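Local coordinates for Protein/nucleic acid deglycase 2 (Escherichia coli, PDB 1OI4), which removes methylglyoxal and glyoxal adducts from glycated proteins and nucleotides, releasing lactate or glycolate together with the repaired molecule, at residues R138-T143 with D169-S174; Q162-D167 with N184-R189. All blocks are in the same frame, centred on the assembly; numbering follows the deposited sequence.

How the interactions relate
Of the contacting segments, 138-143 comes first from the N terminus, with the short strand 141-142; helix 149-154 and strand 158-159 lead to 162-167. Strand 165-167 is an edge strand of the main sheet; the chain turns back into 171-174, its antiparallel neighbour, and there interaction 1 closes a loop on 138-143. Helix 180-191 follows, and interaction 2 closes a second loop from 162-167 to 184-189. The segments alternate along the sequence, so the two loops cross. Interaction 1 joins the small two-strand sheet to the main sheet; interaction 2 lays the C-terminal helix against its edge. Salt bridges Arg140-Asp167 and Asp169-Arg189 connect the contacts, whose centres lie about 9 Å apart.

Interaction 1. Residues R138-T143 with D169-S174; sequences RGRKLT and DQLVTS
The guanidinium of Arg140 has the methyl CD1 of Leu171 over the centre of one face, 3.1 Å above the plane, and the amide oxygen of Gln170 at its edge. That oxygen lies in the guanidinium plane and is gripped end-on by two nitrogens: NH1 of Arg140 stands 2.9 Å from OE1 of Gln170, and NH2 of Arg140 stands 2.8 Å from the same OE1. Both N-H...O bonds are bent, as expected when two donors share one acceptor. The amide plane is turned 44° from the guanidinium, and both nitrogens reach OE1 from the same face of the amide. The bend of the arginine at chi3 (63°) turns its end across the leucine. NE also forms a salt bridge with Asp167, while NE2 of Gln170 is hydrogen-bonded to the backbone oxygens of Val115 and Lys119, fixing the rotation of the amide.

Further along, the backbone N of Thr143 donates to OG1 of Thr173 over 2.8 Å, nearly straight at 163°. This hydroxyl sits between the backbone N and carbonyl carbon of its own residue, where it also meets CB of Leu142 and a water, which lies 2.8 Å from Lys141 O and 2.9 Å from Thr173 OG1. CG2 of Thr143 packs 3.5 Å from CA of Ser174, and OG1 of Thr143 is hydrogen-bonded to Tyr160 O.

The touching parts, 140-143 and 170-174, run in roughly the same direction without direct backbone pairing, so side chains and water join the small parallel sheet to the main sheet of the DJ-1/PfpI fold. The arginine's cationic end thus has a carboxylate and a neutral amide oxygen as partners, which probably favours its charged form.

Interaction 2. Residues Q162-D167 with N184-R189; sequences QEVVVD and NREALR
Glu186, on the C-terminal helix 180-191, packs over Val164 and Val166 beside an edge strand of the main DJ-1/PfpI sheet, a helix-on-strand contact of the alpha/beta sandwich. The CA-CA separation of Val166 and Glu186, 7.5 Å, is the shortest between the segments. Starting at CB, the glutamate chain lies 3.8 Å from CG2 of Val166. CG of Glu186 comes closer to that methyl, at 3.6 Å, and has CG2 of Val164 at 4.2 Å; the two valines, alternate residues on one side of the extended chain, thus both reach the same methylene. CD follows over the Val166 methyl, and OE1 of Glu186 still touches CG2 of Val166.

The bend at chi2 (-52°) sets the carboxylate between two arginines, each served by a different oxygen. OE2 of Glu186 accepts from NE of Arg185 at 2.8 Å through its anti lone pair, in a bond that is almost perfectly straight (178°) and lies in the guanidinium plane. OE1 of Glu186 pairs with NH1 of Arg189 at 2.7 Å, making a three-residue salt-bridge network; Arg189 NH2 has a further partner in Asp169. With an alanine here, Arg185 NE and Arg189 NH1 would probably lose their shared carboxylate, and a gap would open beside the Val166 methyl.

No direct hydrogen bond crosses between the segments, and their buried area is modest, 201 Å². At the Glu163 end, Arg185 extends past Val164 toward Glu163, whose opposite charge remains beyond salt-bridge range. A water bridges this interval, donating to Glu163 OE2 and accepting from Arg185 NH1, 2.9 Å from each atom.

Interaction 1. Residues R138-T143 with D169-S174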
loop_
_atom_site.group_PDB
_atom_site.type_symbol
_atom_site.label_atom_id
_atom_site.label_comp_id
_atom_site.label_asym_id
_atom_site.label_seq_id
_atom_site.Cartn_x
_atom_site.Cartn_y
_atom_site.Cartn_z
ATOM N N ARG A 138 -2.936 16.664 7.146
ATOM C CA ARG A 138 -4.199 17.374 7.016
ATOM C C ARG A 138 -3.907 18.847 6.755
ATOM O O ARG A 138 -3.185 19.489 7.516
ATOM C CB ARG A 138 -5.037 17.209 8.287
ATOM C CG ARG A 138 -6.427 17.829 8.209
ATOM C CD ARG A 138 -7.317 17.265 9.314
ATOM N NE ARG A 138 -7.541 15.826 9.152
ATOM C CZ ARG A 138 -8.436 15.293 8.323
ATOM N NH1 ARG A 138 -9.205 16.074 7.574
ATOM N NH2 ARG A 138 -8.562 13.974 8.244
ATOM N N GLY A 139 -4.448 19.365 5.655
ATOM C CA GLY A 139 -4.234 20.760 5.305
ATOM C C GLY A 139 -2.945 21.041 4.544
ATOM O O GLY A 139 -2.711 22.174 4.118
ATOM N N ARG A 140 -2.111 20.021 4.361
ATOM C CA ARG A 140 -0.849 20.201 3.651
ATOM C C ARG A 140 -0.918 19.766 2.190
ATOM O O ARG A 140 -1.698 18.882 1.819
ATOM C CB ARG A 140 0.271 19.451 4.378
ATOM C CG ARG A 140 0.358 19.824 5.853
ATOM C CD ARG A 140 1.681 19.427 6.477
ATOM N NE ARG A 140 2.801 20.134 5.864
ATOM C CZ ARG A 140 4.018 20.197 6.394
ATOM N NH1 ARG A 140 4.271 19.600 7.552
ATOM N NH2 ARG A 140 4.984 20.843 5.762
ATOM N N LYS A 141 -0.085 20.392 1.363
ATOM C CA LYS A 141 -0.065 20.102 -0.064
ATOM C C LYS A 141 0.911 19.003 -0.454
ATOM O O LYS A 141 2.071 19.017 -0.058
ATOM C CB LYS A 141 0.281 21.369 -0.851
ATOM C CG LYS A 141 -0.587 22.575 -0.518
ATOM C CD LYS A 141 -0.167 23.786 -1.327
ATOM C CE LYS A 141 -0.987 25.008 -0.950
ATOM N NZ LYS A 141 -0.599 26.206 -1.748
ATOM N N LEU A 142 0.433 18.054 -1.245
ATOM C CA LEU A 142 1.281 16.973 -1.712
ATOM C C LEU A 142 0.632 16.180 -2.830
ATOM O O LEU A 142 -0.527 16.409 -3.189
ATOM C CB LEU A 142 1.653 16.041 -0.553
ATOM C CG LEU A 142 0.562 15.565 0.402
ATOM C CD1 LEU A 142 -0.537 14.874 -0.377
ATOM C CD2 LEU A 142 1.168 14.626 1.430
ATOM N N THR A 143 1.397 15.257 -3.389
ATOM C CA THR A 143 0.902 14.405 -4.449
ATOM C C THR A 143 1.265 12.978 -4.067
ATOM O O THR A 143 1.885 12.756 -3.023
ATOM C CB THR A 143 1.536 14.771 -5.807
ATOM O OG1 THR A 143 0.805 14.129 -6.857
ATOM C CG2 THR A 143 2.993 14.328 -5.861
ATOM N N ASP A 169 8.363 24.295 2.124
ATOM C CA ASP A 169 9.783 23.981 2.024
ATOM C C ASP A 169 10.192 22.854 2.962
ATOM O O ASP A 169 11.273 22.896 3.549
ATOM C CB ASP A 169 10.630 25.209 2.343
ATOM C CG ASP A 169 10.592 26.237 1.248
ATOM O OD1 ASP A 169 10.667 25.841 0.064
ATOM O OD2 ASP A 169 10.501 27.438 1.571
ATOM N N GLN A 170 9.328 21.860 3.120
ATOM C CA GLN A 170 9.643 20.729 3.984
ATOM C C GLN A 170 9.230 19.407 3.355
ATOM O O GLN A 170 10.059 18.521 3.154
ATOM C CB GLN A 170 8.950 20.860 5.346
ATOM C CG GLN A 170 9.079 19.599 6.188
ATOM C CD GLN A 170 8.220 19.609 7.433
ATOM O OE1 GLN A 170 7.145 20.211 7.460
ATOM N NE2 GLN A 170 8.678 18.914 8.469
ATOM N N LEU A 171 7.945 19.276 3.053
ATOM C CA LEU A 171 7.433 18.048 2.468
ATOM C C LEU A 171 7.550 18.031 0.957
ATOM O O LEU A 171 6.935 18.842 0.264
ATOM C CB LEU A 171 5.968 17.843 2.849
ATOM C CG LEU A 171 5.611 17.774 4.334
ATOM C CD1 LEU A 171 4.104 17.604 4.461
ATOM C CD2 LEU A 171 6.341 16.618 5.008
ATOM N N VAL A 172 8.344 17.097 0.451
ATOM C CA VAL A 172 8.524 16.944 -0.980
ATOM C C VAL A 172 7.890 15.621 -1.384
ATOM O O VAL A 172 8.269 14.568 -0.876
ATOM C CB VAL A 172 10.016 16.920 -1.352
ATOM C CG1 VAL A 172 10.177 16.751 -2.862
ATOM C CG2 VAL A 172 10.685 18.203 -0.880
ATOM N N THR A 173 6.912 15.674 -2.280
ATOM C CA THR A 173 6.258 14.455 -2.744
ATOM C C THR A 173 6.173 14.388 -4.261
ATOM O O THR A 173 6.091 15.413 -4.946
ATOM C CB THR A 173 4.831 14.301 -2.164
ATOM O OG1 THR A 173 4.062 15.478 -2.439
ATOM C CG2 THR A 173 4.889 14.060 -0.667
ATOM N N SER A 174 6.217 13.164 -4.775
ATOM C CA SER A 174 6.129 12.905 -6.207
ATOM C C SER A 174 5.262 11.668 -6.419
ATOM O O SER A 174 4.969 10.941 -5.466
ATOM C CB SER A 174 7.520 12.704 -6.800
ATOM O OG SER A 174 8.237 13.926 -6.792
HETATM O O HOH W 1 4.424 17.703 -0.632
#

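Interaction 2. Residues Q162-D167 with N184-R189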
loop_
_atom_site.group_PDB
_atom_site.type_symbol
_atom_site.label_atom_id
_atom_site.label_comp_id
_atom_site.label_asym_id
_atom_site.label_seq_id
_atom_site.Cartn_x
_atom_site.Cartn_y
_atom_site.Cartn_z
ATOM N N GLN A 162 0.926 16.700 -9.885
ATOM C CA GLN A 162 2.146 17.308 -10.420
ATOM C C GLN A 162 3.332 16.370 -10.204
ATOM O O GLN A 162 3.301 15.519 -9.316
ATOM C CB GLN A 162 2.441 18.623 -9.700
ATOM C CG GLN A 162 1.279 19.573 -9.611
ATOM C CD GLN A 162 1.593 20.797 -8.771
ATOM O OE1 GLN A 162 0.730 21.643 -8.555
ATOM N NE2 GLN A 162 2.833 20.897 -8.294
ATOM N N GLU A 163 4.385 16.534 -10.999
ATOM C CA GLU A 163 5.558 15.678 -10.846
ATOM C C GLU A 163 6.177 15.800 -9.455
ATOM O O GLU A 163 6.743 14.836 -8.940
ATOM C CB GLU A 163 6.599 15.971 -11.933
ATOM C CG GLU A 163 6.738 17.419 -12.316
ATOM C CD GLU A 163 7.882 17.642 -13.280
ATOM O OE1 GLU A 163 8.131 16.760 -14.129
ATOM O OE2 GLU A 163 8.523 18.706 -13.195
ATOM N N VAL A 164 6.067 16.982 -8.851
ATOM C CA VAL A 164 6.577 17.208 -7.500
ATOM C C VAL A 164 5.809 18.321 -6.807
ATOM O O VAL A 164 5.414 19.301 -7.438
ATOM C CB VAL A 164 8.079 17.607 -7.463
ATOM C CG1 VAL A 164 8.922 16.505 -8.047
ATOM C CG2 VAL A 164 8.300 18.931 -8.198
ATOM N N VAL A 165 5.599 18.150 -5.505
ATOM C CA VAL A 165 4.914 19.137 -4.683
ATOM C C VAL A 165 5.768 19.385 -3.441
ATOM O O VAL A 165 6.186 18.440 -2.765
ATOM C CB VAL A 165 3.520 18.640 -4.227
ATOM C CG1 VAL A 165 2.880 19.672 -3.310
ATOM C CG2 VAL A 165 2.631 18.389 -5.435
ATOM N N VAL A 166 6.037 20.653 -3.150
ATOM C CA VAL A 166 6.831 21.022 -1.983
ATOM C C VAL A 166 5.967 21.867 -1.045
ATOM O O VAL A 166 5.553 22.969 -1.399
ATOM C CB VAL A 166 8.083 21.834 -2.395
ATOM C CG1 VAL A 166 8.911 22.182 -1.168
ATOM C CG2 VAL A 166 8.914 21.038 -3.395
ATOM N N ASP A 167 5.693 21.346 0.146
ATOM C CA ASP A 167 4.871 22.057 1.115
ATOM C C ASP A 167 5.722 22.729 2.186
ATOM O O ASP A 167 6.490 22.068 2.886
ATOM C CB ASP A 167 3.891 21.091 1.787
ATOM C CG ASP A 167 2.874 21.805 2.665
ATOM O OD1 ASP A 167 1.843 22.269 2.135
ATOM O OD2 ASP A 167 3.114 21.911 3.887
ATOM N N ASN A 184 14.215 14.503 -6.979
ATOM C CA ASN A 184 15.584 14.700 -6.529
ATOM C C ASN A 184 15.971 16.175 -6.489
ATOM O O ASN A 184 16.661 16.616 -5.574
ATOM C CB ASN A 184 16.561 13.938 -7.434
ATOM C CG ASN A 184 16.386 12.433 -7.349
ATOM O OD1 ASN A 184 16.054 11.891 -6.294
ATOM N ND2 ASN A 184 16.628 11.749 -8.457
ATOM N N ARG A 185 15.529 16.934 -7.489
ATOM C CA ARG A 185 15.838 18.357 -7.551
ATOM C C ARG A 185 15.432 19.090 -6.275
ATOM O O ARG A 185 16.255 19.755 -5.648
ATOM C CB ARG A 185 15.135 19.009 -8.744
ATOM C CG ARG A 185 15.432 20.496 -8.894
ATOM C CD ARG A 185 14.558 21.115 -9.971
ATOM N NE ARG A 185 13.147 21.121 -9.593
ATOM C CZ ARG A 185 12.159 20.699 -10.377
ATOM N NH1 ARG A 185 12.426 20.228 -11.587
ATOM N NH2 ARG A 185 10.900 20.763 -9.960
ATOM N N GLU A 186 14.166 18.963 -5.891
ATOM C CA GLU A 186 13.667 19.633 -4.697
ATOM C C GLU A 186 14.258 19.084 -3.404
ATOM O O GLU A 186 14.490 19.837 -2.458
ATOM C CB GLU A 186 12.141 19.556 -4.649
ATOM C CG GLU A 186 11.473 20.271 -5.806
ATOM C CD GLU A 186 11.963 21.700 -5.956
ATOM O OE1 GLU A 186 11.808 22.480 -4.998
ATOM O OE2 GLU A 186 12.506 22.040 -7.029
ATOM N N ALA A 187 14.494 17.777 -3.361
ATOM C CA ALA A 187 15.078 17.150 -2.176
ATOM C C ALA A 187 16.471 17.734 -1.952
ATOM O O ALA A 187 16.811 18.158 -0.845
ATOM C CB ALA A 187 15.168 15.643 -2.373
ATOM N N LEU A 188 17.271 17.753 -3.018
ATOM C CA LEU A 188 18.623 18.293 -2.955
ATOM C C LEU A 188 18.581 19.755 -2.554
ATOM O O LEU A 188 19.372 20.205 -1.730
ATOM C CB LEU A 188 19.316 18.162 -4.309
ATOM C CG LEU A 188 19.761 16.759 -4.714
ATOM C CD1 LEU A 188 20.313 16.788 -6.129
ATOM C CD2 LEU A 188 20.809 16.249 -3.736
ATOM N N ARG A 189 17.651 20.495 -3.147
ATOM C CA ARG A 189 17.506 21.907 -2.845
ATOM C C ARG A 189 17.335 22.129 -1.345
ATOM O O ARG A 189 18.014 22.975 -0.753
ATOM C CB ARG A 189 16.313 22.482 -3.604
ATOM C CG ARG A 189 15.942 23.883 -3.183
ATOM C CD ARG A 189 14.928 24.494 -4.127
ATOM N NE ARG A 189 13.916 25.231 -3.384
ATOM C CZ ARG A 189 12.947 24.655 -2.681
ATOM N NH1 ARG A 189 12.852 23.332 -2.632
ATOM N NH2 ARG A 189 12.080 25.401 -2.016
HETATM O O HOH W 2 8.771 20.559 -11.645
HETATM O O HOH W 3 11.077 19.840 -14.075
#